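Phosphopantothenoylcysteine decarboxylase (Cryptococcus neoformans, PDB 6EOA) binds flavin mononucleotide and probably decarboxylates phosphopantothenoylcysteine on the way to coenzyme A. Local coordinates at residues V38-G43 with T157-A162; D52-L57 with I63-V68; V171-N176 with R187-V192. All coordinates share one frame; numbering follows the deposited sequence.

Contact 1 (V38-G43 with T157-A162); sequences VLITSG and TSLLRA. With FMN (flavin mononucleotide), chain B; FMN (flavin mononucleotide), chain C.
Leu159 and Leu160 of helix 155-162 lie on Val38 and Ile40, which project from one face of strand 35-41, a central strand of the parallel sheet. The short axes approach to 10.8 Å, with an angle of 131° between their directions. Ahead of the leucines, Ser158 takes no part in the packing; its OG is hydrogen-bonded to Cys152 O and lies 3.3 Å from O3' of the chain C flavin mononucleotide. Leu159 then turns to the sheet: with CG trans to its own N (chi1 169°), CD2 meets Val38 CG1 tip to tip at 3.7 Å. Leu160 leaves the helix at the flank, but its end swings in, and Leu160 CG comes within 3.8 Å of Ile40 CD1. The extended CG1-CD1 arm of Ile40 reaches the branch of Leu160, so that Leu160 CD1 is also close to Ile40 CD1, at 3.9 Å. Arg161 is hydrogen-bonded through NE to Gly150 O and through NH1 to Thr185 OG1 of the second subunit. Just past the strand, Gly43 N donates to phosphate oxygen O2P of the chain B cofactor (2.7 Å, 153°), and Gly43 O accepts from its ribityl O2' at 2.7 Å. No hydrogen bond joins helix to strand. The interface is therefore purely aliphatic, a buried layer between sheet and helix, whereas cofactor binding falls to the Gly43 backbone after the strand.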
loop_
_atom_site.group_PDB
_atom_site.type_symbol
_atom_site.label_atom_id
_atom_site.label_comp_id
_atom_site.label_asym_id
_atom_site.label_seq_id
_atom_site.Cartn_x
_atom_site.Cartn_y
_atom_site.Cartn_z
ATOM N N VAL A 38 5.999 16.770 16.614
ATOM C CA VAL A 38 5.081 16.393 15.553
ATOM C C VAL A 38 4.257 15.199 16.013
ATOM O O VAL A 38 4.800 14.144 16.342
ATOM C CB VAL A 38 5.815 16.049 14.243
ATOM C CG1 VAL A 38 4.875 15.340 13.277
ATOM C CG2 VAL A 38 6.384 17.305 13.610
ATOM N N LEU A 39 2.942 15.373 16.055
ATOM C CA LEU A 39 2.050 14.276 16.404
ATOM C C LEU A 39 1.510 13.606 15.142
ATOM O O LEU A 39 0.864 14.251 14.319
ATOM C CB LEU A 39 0.895 14.773 17.271
ATOM C CG LEU A 39 -0.195 13.742 17.584
ATOM C CD1 LEU A 39 0.309 12.668 18.553
ATOM C CD2 LEU A 39 -1.446 14.424 18.124
ATOM N N ILE A 40 1.795 12.318 14.981
ATOM C CA ILE A 40 1.222 11.557 13.880
ATOM C C ILE A 40 0.052 10.737 14.396
ATOM O O ILE A 40 0.206 9.932 15.317
ATOM C CB ILE A 40 2.247 10.624 13.207
ATOM C CG1 ILE A 40 3.420 11.424 12.644
ATOM C CG2 ILE A 40 1.588 9.843 12.078
ATOM C CD1 ILE A 40 4.472 10.558 11.966
ATOM N N THR A 41 -1.122 10.963 13.816
ATOM C CA THR A 41 -2.322 10.223 14.192
ATOM C C THR A 41 -2.724 9.308 13.046
ATOM O O THR A 41 -2.729 9.723 11.887
ATOM C CB THR A 41 -3.496 11.161 14.545
ATOM O OG1 THR A 41 -3.988 11.795 13.357
ATOM C CG2 THR A 41 -3.045 12.230 15.535
ATOM N N SER A 42 -3.041 8.056 13.366
ATOM C CA SER A 42 -3.404 7.084 12.341
ATOM C C SER A 42 -4.810 6.537 12.574
ATOM O O SER A 42 -5.502 6.954 13.504
ATOM C CB SER A 42 -2.386 5.944 12.295
ATOM O OG SER A 42 -2.364 5.223 13.514
ATOM N N GLY A 43 -5.225 5.603 11.724
ATOM C CA GLY A 43 -6.601 5.138 11.705
ATOM C C GLY A 43 -7.021 4.187 12.808
ATOM O O GLY A 43 -7.567 3.117 12.540
ATOM N N THR A 157 4.265 8.651 6.488
ATOM C CA THR A 157 5.319 7.661 6.309
ATOM C C THR A 157 6.529 8.236 5.573
ATOM O O THR A 157 7.655 7.778 5.775
ATOM C CB THR A 157 4.797 6.438 5.552
ATOM O OG1 THR A 157 4.125 6.872 4.367
ATOM C CG2 THR A 157 3.811 5.656 6.418
ATOM N N SER A 158 6.299 9.230 4.718
ATOM C CA SER A 158 7.404 9.944 4.087
ATOM C C SER A 158 8.199 10.715 5.138
ATOM O O SER A 158 9.431 10.768 5.085
ATOM C CB SER A 158 6.897 10.897 3.001
ATOM O OG SER A 158 6.575 10.191 1.816
ATOM N N LEU A 159 7.488 11.304 6.095
ATOM C CA LEU A 159 8.127 12.033 7.187
ATOM C C LEU A 159 9.011 11.114 8.025
ATOM O O LEU A 159 10.174 11.429 8.287
ATOM C CB LEU A 159 7.075 12.700 8.077
ATOM C CG LEU A 159 7.585 13.270 9.404
ATOM C CD1 LEU A 159 8.717 14.265 9.175
ATOM C CD2 LEU A 159 6.452 13.915 10.190
ATOM N N LEU A 160 8.456 9.981 8.442
ATOM C CA LEU A 160 9.199 9.016 9.250
ATOM C C LEU A 160 10.409 8.463 8.500
ATOM O O LEU A 160 11.486 8.311 9.075
ATOM C CB LEU A 160 8.281 7.873 9.687
ATOM C CG LEU A 160 7.294 8.223 10.803
ATOM C CD1 LEU A 160 6.130 7.248 10.827
ATOM C CD2 LEU A 160 8.000 8.245 12.145
ATOM N N ARG A 161 10.227 8.178 7.213
ATOM C CA ARG A 161 11.298 7.630 6.386
ATOM C C ARG A 161 12.421 8.643 6.185
ATOM O O ARG A 161 13.580 8.269 6.029
ATOM C CB ARG A 161 10.749 7.187 5.029
ATOM C CG ARG A 161 11.720 6.368 4.188
ATOM C CD ARG A 161 11.933 4.974 4.776
ATOM N NE ARG A 161 11.923 3.937 3.744
ATOM C CZ ARG A 161 12.948 3.676 2.942
ATOM N NH1 ARG A 161 14.067 4.377 3.051
ATOM N NH2 ARG A 161 12.855 2.716 2.030
ATOM N N ALA A 162 12.071 9.926 6.199
ATOM C CA ALA A 162 13.033 10.986 5.913
ATOM C C ALA A 162 13.766 11.482 7.155
ATOM O O ALA A 162 14.722 12.245 7.039
ATOM C CB ALA A 162 12.339 12.153 5.228
HETATM N N1 FMN B . -6.977 -0.369 13.148
HETATM C C2 FMN B . -6.152 -0.415 14.255
HETATM O O2 FMN B . -4.997 -0.830 14.138
HETATM N N3 FMN B . -6.628 -0.003 15.488
HETATM C C4 FMN B . -7.925 0.457 15.621
HETATM O O4 FMN B . -8.336 0.824 16.721
HETATM C C4A FMN B . -8.758 0.506 14.504
HETATM N N5 FMN B . -10.059 0.964 14.618
HETATM C C5A FMN B . -10.876 1.013 13.503
HETATM C C6 FMN B . -12.184 1.479 13.614
HETATM C C7 FMN B . -13.007 1.529 12.493
HETATM C C7M FMN B . -14.419 2.028 12.616
HETATM C C8 FMN B . -12.517 1.113 11.258
HETATM C C8M FMN B . -13.387 1.155 10.035
HETATM C C9 FMN B . -11.213 0.650 11.148
HETATM C C9A FMN B . -10.390 0.598 12.267
HETATM N N10 FMN B . -9.089 0.139 12.153
HETATM C C10 FMN B . -8.274 0.090 13.266
HETATM C "C1'" FMN B . -8.562 -0.312 10.823
HETATM C "C2'" FMN B . -7.795 0.824 10.155
HETATM O "O2'" FMN B . -8.507 2.043 10.255
HETATM C "C3'" FMN B . -7.536 0.496 8.692
HETATM O "O3'" FMN B . -6.627 -0.579 8.643
HETATM C "C4'" FMN B . -6.963 1.707 7.964
HETATM O "O4'" FMN B . -7.009 1.505 6.567
HETATM C "C5'" FMN B . -5.526 1.949 8.404
HETATM O "O5'" FMN B . -5.088 3.195 7.915
HETATM P P FMN B . -3.830 3.937 8.605
HETATM O O1P FMN B . -2.561 3.233 8.181
HETATM O O2P FMN B . -3.927 3.915 10.115
HETATM O O3P FMN B . -3.816 5.365 8.131
HETATM N N1 FMN C . 10.504 10.236 -2.565
HETATM C C2 FMN C . 11.730 9.739 -2.965
HETATM O O2 FMN C . 12.032 8.574 -2.700
HETATM N N3 FMN C . 12.614 10.554 -3.653
HETATM C C4 FMN C . 12.278 11.862 -3.945
HETATM O O4 FMN C . 13.071 12.576 -4.560
HETATM C C4A FMN C . 11.041 12.365 -3.545
HETATM N N5 FMN C . 10.688 13.671 -3.830
HETATM C C5A FMN C . 9.456 14.159 -3.433
HETATM C C6 FMN C . 9.095 15.472 -3.723
HETATM C C7 FMN C . 7.856 15.964 -3.324
HETATM C C7M FMN C . 7.472 17.383 -3.636
HETATM C C8 FMN C . 6.975 15.135 -2.634
HETATM C C8M FMN C . 5.634 15.643 -2.191
HETATM C C9 FMN C . 7.334 13.825 -2.346
HETATM C C9A FMN C . 8.572 13.334 -2.742
HETATM N N10 FMN C . 8.926 12.027 -2.457
HETATM C C10 FMN C . 10.156 11.541 -2.853
HETATM C "C1'" FMN C . 7.978 11.135 -1.712
HETATM C "C2'" FMN C . 7.183 10.282 -2.695
HETATM O "O2'" FMN C . 6.712 11.064 -3.775
HETATM C "C3'" FMN C . 6.009 9.620 -1.988
HETATM O "O3'" FMN C . 6.527 8.670 -1.084
HETATM C "C4'" FMN C . 5.089 8.941 -2.996
HETATM O "O4'" FMN C . 3.863 8.597 -2.387
HETATM C "C5'" FMN C . 5.757 7.693 -3.556
HETATM O "O5'" FMN C . 5.012 7.211 -4.650
HETATM P P FMN C . 5.705 6.232 -5.731
HETATM O O1P FMN C . 5.846 4.857 -5.117
HETATM O O2P FMN C . 7.073 6.731 -6.142
HETATM O O3P FMN C . 4.815 6.172 -6.943
#

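Contact 2 (D52-L57 with I63-V68); sequences DIVGAL and IDVQVV
The beta-alpha-beta crossover from strand 35-41 through helix 50-59 to strand 63-69 is closed here, where Val54 and Leu57 of the helix pack against Ile63, Val65 and Val67 of the strand. This is the first such unit of the Rossmann-like parallel sheet, and helix and strand run nearly antiparallel, at 151°, with axes 8.3 Å apart. Val54 divides its two methyls between Val65 and Val67, alternate residues on one face of the strand: CG2 meets Val67 CG2 at 3.6 Å, while CG1 touches Val65 CG1 at 4.0 Å, Val54 and Val65 crossing at about a right angle. One turn on, Leu57 lies across Val65, with CD1 3.8 Å from Val65 CG2 and its CB beside Val65 CB and CG1. Val65 holds CG1 between its own N and carbonyl carbon (chi1 57°), which sets one methyl against Val54 and the other against the end of Leu57. Helix 222-237 also covers the helix, with Trp222 on Ile53, Val226 on Ala56 and Ile229 on Leu57. Where a short connection joins helix to strand, the backbones draw together, and Leu57 O and Ile63 O, both acceptors and so not bonded, stand 3.3 Å apart.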
loop_
_atom_site.group_PDB
_atom_site.type_symbol
_atom_site.label_atom_id
_atom_site.label_comp_id
_atom_site.label_asym_id
_atom_site.label_seq_id
_atom_site.Cartn_x
_atom_site.Cartn_y
_atom_site.Cartn_z
ATOM N N ASP A 52 -7.359 16.021 22.452
ATOM C CA ASP A 52 -7.013 16.223 23.859
ATOM C C ASP A 52 -5.503 16.359 24.047
ATOM O O ASP A 52 -5.035 17.137 24.881
ATOM C CB ASP A 52 -7.545 15.072 24.713
ATOM C CG ASP A 52 -9.056 14.996 24.707
ATOM O OD1 ASP A 52 -9.693 15.779 25.442
ATOM O OD2 ASP A 52 -9.607 14.156 23.961
ATOM N N ILE A 53 -4.747 15.590 23.272
ATOM C CA ILE A 53 -3.291 15.649 23.309
ATOM C C ILE A 53 -2.797 17.001 22.803
ATOM O O ILE A 53 -1.972 17.653 23.446
ATOM C CB ILE A 53 -2.664 14.519 22.465
ATOM C CG1 ILE A 53 -2.928 13.157 23.112
ATOM C CG2 ILE A 53 -1.176 14.737 22.301
ATOM C CD1 ILE A 53 -2.473 11.976 22.274
ATOM N N VAL A 54 -3.317 17.421 21.654
ATOM C CA VAL A 54 -2.934 18.692 21.055
ATOM C C VAL A 54 -3.256 19.854 21.990
ATOM O O VAL A 54 -2.441 20.760 22.171
ATOM C CB VAL A 54 -3.637 18.908 19.702
ATOM C CG1 VAL A 54 -3.304 20.282 19.136
ATOM C CG2 VAL A 54 -3.240 17.813 18.723
ATOM N N GLY A 55 -4.439 19.809 22.595
ATOM C CA GLY A 55 -4.852 20.832 23.535
ATOM C C GLY A 55 -3.903 20.924 24.711
ATOM O O GLY A 55 -3.586 22.018 25.176
ATOM N N ALA A 56 -3.436 19.771 25.183
ATOM C CA ALA A 56 -2.517 19.720 26.320
ATOM C C ALA A 56 -1.122 20.216 25.948
ATOM O O ALA A 56 -0.446 20.852 26.756
ATOM C CB ALA A 56 -2.436 18.305 26.873
ATOM N N LEU A 57 -0.688 19.911 24.728
ATOM C CA LEU A 57 0.626 20.335 24.266
ATOM C C LEU A 57 0.660 21.835 23.986
ATOM O O LEU A 57 1.658 22.495 24.264
ATOM C CB LEU A 57 1.039 19.548 23.019
ATOM C CG LEU A 57 1.297 18.056 23.249
ATOM C CD1 LEU A 57 1.820 17.392 21.984
ATOM C CD2 LEU A 57 2.268 17.852 24.403
ATOM N N ILE A 63 6.296 24.235 24.650
ATOM C CA ILE A 63 6.127 23.177 23.667
ATOM C C ILE A 63 5.192 23.621 22.549
ATOM O O ILE A 63 4.113 24.156 22.808
ATOM C CB ILE A 63 5.566 21.885 24.312
ATOM C CG1 ILE A 63 6.469 21.413 25.457
ATOM C CG2 ILE A 63 5.399 20.784 23.265
ATOM C CD1 ILE A 63 5.927 20.216 26.215
ATOM N N ASP A 64 5.617 23.404 21.308
ATOM C CA ASP A 64 4.751 23.603 20.151
ATOM C C ASP A 64 4.435 22.259 19.512
ATOM O O ASP A 64 5.223 21.317 19.606
ATOM C CB ASP A 64 5.393 24.535 19.123
ATOM C CG ASP A 64 5.450 25.975 19.598
ATOM O OD1 ASP A 64 4.605 26.372 20.435
ATOM O OD2 ASP A 64 6.344 26.712 19.133
ATOM N N VAL A 65 3.283 22.169 18.859
ATOM C CA VAL A 65 2.872 20.915 18.250
ATOM C C VAL A 65 2.364 21.111 16.827
ATOM O O VAL A 65 1.632 22.058 16.533
ATOM C CB VAL A 65 1.785 20.208 19.101
ATOM C CG1 VAL A 65 0.575 21.112 19.304
ATOM C CG2 VAL A 65 1.382 18.885 18.472
ATOM N N GLN A 66 2.793 20.222 15.938
ATOM C CA GLN A 66 2.209 20.123 14.613
ATOM C C GLN A 66 1.639 18.720 14.447
ATOM O O GLN A 66 2.154 17.760 15.023
ATOM C CB GLN A 66 3.241 20.437 13.531
ATOM C CG GLN A 66 3.584 21.919 13.432
ATOM C CD GLN A 66 2.353 22.786 13.242
ATOM O OE1 GLN A 66 1.555 22.564 12.327
ATOM N NE2 GLN A 66 2.188 23.779 14.109
ATOM N N VAL A 67 0.570 18.602 13.671
ATOM C CA VAL A 67 -0.148 17.340 13.564
ATOM C C VAL A 67 -0.137 16.789 12.142
ATOM O O VAL A 67 -0.429 17.508 11.187
ATOM C CB VAL A 67 -1.607 17.499 14.023
ATOM C CG1 VAL A 67 -2.370 16.185 13.873
ATOM C CG2 VAL A 67 -1.654 17.998 15.459
ATOM N N VAL A 68 0.204 15.511 12.015
ATOM C CA VAL A 68 0.096 14.804 10.744
ATOM C C VAL A 68 -0.953 13.709 10.849
ATOM O O VAL A 68 -0.846 12.816 11.690
ATOM C CB VAL A 68 1.435 14.184 10.321
ATOM C CG1 VAL A 68 1.249 13.315 9.074
ATOM C CG2 VAL A 68 2.466 15.277 10.084
#

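Contact 3 (V171-N176 with R187-V192); sequences VCPAMN and RHLAVV. With FMN (flavin mononucleotide), chain B.
The flat flavin of the chain B cofactor turns its pyrimidine edge to Ala174 and Met175, next in the chain to Pro173, whose ring meets Leu189 of the helix, CG to CD2, at 4.0 Å. At that edge flavin N3 donates to Ala174 O (2.8 Å, 149°), the oxygen lying somewhat to one side of the ring plane. Met175 is displaced to the other side, its CA 3.2 Å from N3 and its CB 3.3 Å from flavin O2. Pro173 and Leu189 pass at a slant; Leu189 starts out along the helix flank with CG anti to its carbonyl carbon (chi1 -69°), and its branch brings CD2 to the proline ring. Further back, Val171 CG2 and Val192 CG1 make a looser aliphatic contact at 4.3 Å. Successive residues thus face different partners: Pro173 the helix, and the Ala174 carbonyl the flavin edge. On helix 183-195, Arg187 NH2 forms a salt bridge with Asp195 OD2 of the third subunit, so the element that packs on this strand also takes part in the trimer contacts. Around the pair, strand 169-173 runs between strands 133-139 and 199-200 of the sheet. Helix 141-149 packs on His188 and Val192 of helix 183-195, and Tyr180 of helix 177-180 touches both Met175 and Leu189.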
loop_
_atom_site.group_PDB
_atom_site.type_symbol
_atom_site.label_atom_id
_atom_site.label_comp_id
_atom_site.label_asym_id
_atom_site.label_seq_id
_atom_site.Cartn_x
_atom_site.Cartn_y
_atom_site.Cartn_z
ATOM N N VAL A 171 6.304 5.461 19.430
ATOM C CA VAL A 171 5.188 4.773 18.799
ATOM C C VAL A 171 4.226 4.211 19.844
ATOM O O VAL A 171 4.629 3.474 20.738
ATOM C CB VAL A 171 5.678 3.635 17.895
ATOM C CG1 VAL A 171 4.523 3.072 17.092
ATOM C CG2 VAL A 171 6.764 4.140 16.970
ATOM N N CYS A 172 2.954 4.570 19.727
ATOM C CA CYS A 172 1.940 4.091 20.655
ATOM C C CYS A 172 0.922 3.229 19.932
ATOM O O CYS A 172 -0.088 3.732 19.446
ATOM C CB CYS A 172 1.244 5.263 21.344
ATOM S SG CYS A 172 2.383 6.523 21.975
ATOM N N PRO A 173 1.192 1.917 19.855
ATOM C CA PRO A 173 0.276 0.998 19.175
ATOM C C PRO A 173 -1.109 1.042 19.808
ATOM O O PRO A 173 -1.233 1.155 21.028
ATOM C CB PRO A 173 0.934 -0.373 19.368
ATOM C CG PRO A 173 2.379 -0.069 19.636
ATOM C CD PRO A 173 2.371 1.221 20.399
ATOM N N ALA A 174 -2.138 0.981 18.972
ATOM C CA ALA A 174 -3.515 1.038 19.438
ATOM C C ALA A 174 -4.401 0.291 18.460
ATOM O O ALA A 174 -4.657 0.766 17.353
ATOM C CB ALA A 174 -3.976 2.470 19.585
ATOM N N MET A 175 -4.864 -0.883 18.869
ATOM C CA MET A 175 -5.593 -1.743 17.956
ATOM C C MET A 175 -6.442 -2.763 18.693
ATOM O O MET A 175 -6.290 -2.961 19.901
ATOM C CB MET A 175 -4.614 -2.452 17.007
ATOM C CG MET A 175 -3.583 -3.337 17.697
ATOM S SD MET A 175 -2.218 -3.815 16.610
ATOM C CE MET A 175 -1.225 -2.322 16.642
ATOM N N ASN A 176 -7.353 -3.392 17.956
ATOM C CA ASN A 176 -8.126 -4.502 18.481
ATOM C C ASN A 176 -7.162 -5.556 18.998
ATOM O O ASN A 176 -6.101 -5.771 18.408
ATOM C CB ASN A 176 -9.049 -5.079 17.408
ATOM C CG ASN A 176 -9.769 -6.327 17.870
ATOM O OD1 ASN A 176 -9.341 -7.444 17.583
ATOM N ND2 ASN A 176 -10.864 -6.144 18.597
ATOM N N ARG A 187 6.725 -9.053 15.315
ATOM C CA ARG A 187 7.808 -8.983 14.341
ATOM C C ARG A 187 8.013 -7.550 13.836
ATOM O O ARG A 187 9.136 -7.151 13.525
ATOM C CB ARG A 187 7.535 -9.924 13.167
ATOM C CG ARG A 187 8.598 -9.890 12.078
ATOM C CD ARG A 187 8.294 -10.879 10.960
ATOM N NE ARG A 187 8.385 -12.264 11.414
ATOM C CZ ARG A 187 8.023 -13.319 10.688
ATOM N NH1 ARG A 187 7.534 -13.154 9.463
ATOM N NH2 ARG A 187 8.144 -14.540 11.189
ATOM N N HIS A 188 6.931 -6.779 13.756
ATOM C CA HIS A 188 7.017 -5.387 13.312
ATOM C C HIS A 188 7.489 -4.475 14.438
ATOM O O HIS A 188 8.248 -3.530 14.203
ATOM C CB HIS A 188 5.671 -4.899 12.774
ATOM C CG HIS A 188 5.236 -5.590 11.519
ATOM N ND1 HIS A 188 3.963 -5.469 11.004
ATOM C CD2 HIS A 188 5.904 -6.417 10.679
ATOM C CE1 HIS A 188 3.865 -6.190 9.901
ATOM N NE2 HIS A 188 5.030 -6.773 9.681
ATOM N N LEU A 189 7.034 -4.754 15.657
ATOM C CA LEU A 189 7.516 -4.030 16.826
ATOM C C LEU A 189 9.015 -4.248 16.970
ATOM O O LEU A 189 9.744 -3.344 17.361
ATOM C CB LEU A 189 6.792 -4.477 18.102
ATOM C CG LEU A 189 5.311 -4.122 18.258
ATOM C CD1 LEU A 189 4.758 -4.738 19.543
ATOM C CD2 LEU A 189 5.100 -2.611 18.247
ATOM N N ALA A 190 9.464 -5.455 16.640
ATOM C CA ALA A 190 10.881 -5.797 16.702
ATOM C C ALA A 190 11.691 -4.992 15.691
ATOM O O ALA A 190 12.717 -4.406 16.035
ATOM C CB ALA A 190 11.076 -7.290 16.470
ATOM N N VAL A 191 11.226 -4.973 14.444
ATOM C CA VAL A 191 11.863 -4.188 13.390
ATOM C C VAL A 191 11.889 -2.706 13.758
ATOM O O VAL A 191 12.922 -2.046 13.685
ATOM C CB VAL A 191 11.140 -4.370 12.038
ATOM C CG1 VAL A 191 11.610 -3.328 11.033
ATOM C CG2 VAL A 191 11.359 -5.773 11.503
ATOM N N VAL A 192 10.739 -2.193 14.171
ATOM C CA VAL A 192 10.606 -0.792 14.543
ATOM C C VAL A 192 11.524 -0.411 15.720
ATOM O O VAL A 192 12.079 0.693 15.761
ATOM C CB VAL A 192 9.125 -0.487 14.871
ATOM C CG1 VAL A 192 8.987 0.709 15.775
ATOM C CG2 VAL A 192 8.339 -0.288 13.580
HETATM N N1 FMN B . -6.977 -0.369 13.148
HETATM C C2 FMN B . -6.152 -0.415 14.255
HETATM O O2 FMN B . -4.997 -0.830 14.138
HETATM N N3 FMN B . -6.628 -0.003 15.488
HETATM C C4 FMN B . -7.925 0.457 15.621
HETATM O O4 FMN B . -8.336 0.824 16.721
HETATM C C4A FMN B . -8.758 0.506 14.504
HETATM N N5 FMN B . -10.059 0.964 14.618
HETATM C C5A FMN B . -10.876 1.013 13.503
HETATM C C6 FMN B . -12.184 1.479 13.614
HETATM C C7 FMN B . -13.007 1.529 12.493
HETATM C C7M FMN B . -14.419 2.028 12.616
HETATM C C8 FMN B . -12.517 1.113 11.258
HETATM C C8M FMN B . -13.387 1.155 10.035
HETATM C C9 FMN B . -11.213 0.650 11.148
HETATM C C9A FMN B . -10.390 0.598 12.267
HETATM N N10 FMN B . -9.089 0.139 12.153
HETATM C C10 FMN B . -8.274 0.090 13.266
HETATM C "C1'" FMN B . -8.562 -0.312 10.823
HETATM C "C2'" FMN B . -7.795 0.824 10.155
HETATM O "O2'" FMN B . -8.507 2.043 10.255
HETATM C "C3'" FMN B . -7.536 0.496 8.692
HETATM O "O3'" FMN B . -6.627 -0.579 8.643
HETATM C "C4'" FMN B . -6.963 1.707 7.964
HETATM O "O4'" FMN B . -7.009 1.505 6.567
HETATM C "C5'" FMN B . -5.526 1.949 8.404
HETATM O "O5'" FMN B . -5.088 3.195 7.915
HETATM P P FMN B . -3.830 3.937 8.605
HETATM O O1P FMN B . -2.561 3.233 8.181
HETATM O O2P FMN B . -3.927 3.915 10.115
HETATM O O3P FMN B . -3.816 5.365 8.131
#

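In the fold
All three contacts are buried and aliphatic, each setting a helix against the same parallel sheet. Contacts 1 and 2 adjoin: strands 35-41 and 63-69 are neighbours, with Leu39 probably hydrogen-bonded through its backbone to Gln66 and Val68. They use opposite faces, since Val38 and Ile40 look to helix 155-162 whereas Leu39 meets Val54 of helix 50-59. Contact 3 shares the face of contact 1 but lies farther from the chain's centre. Contacts 1 and 3 also grip one flavin mononucleotide, by phosphate and ribityl chain in the first and by the pyrimidine edge in the third. Contact 2 touches neither cofactor nor another subunit.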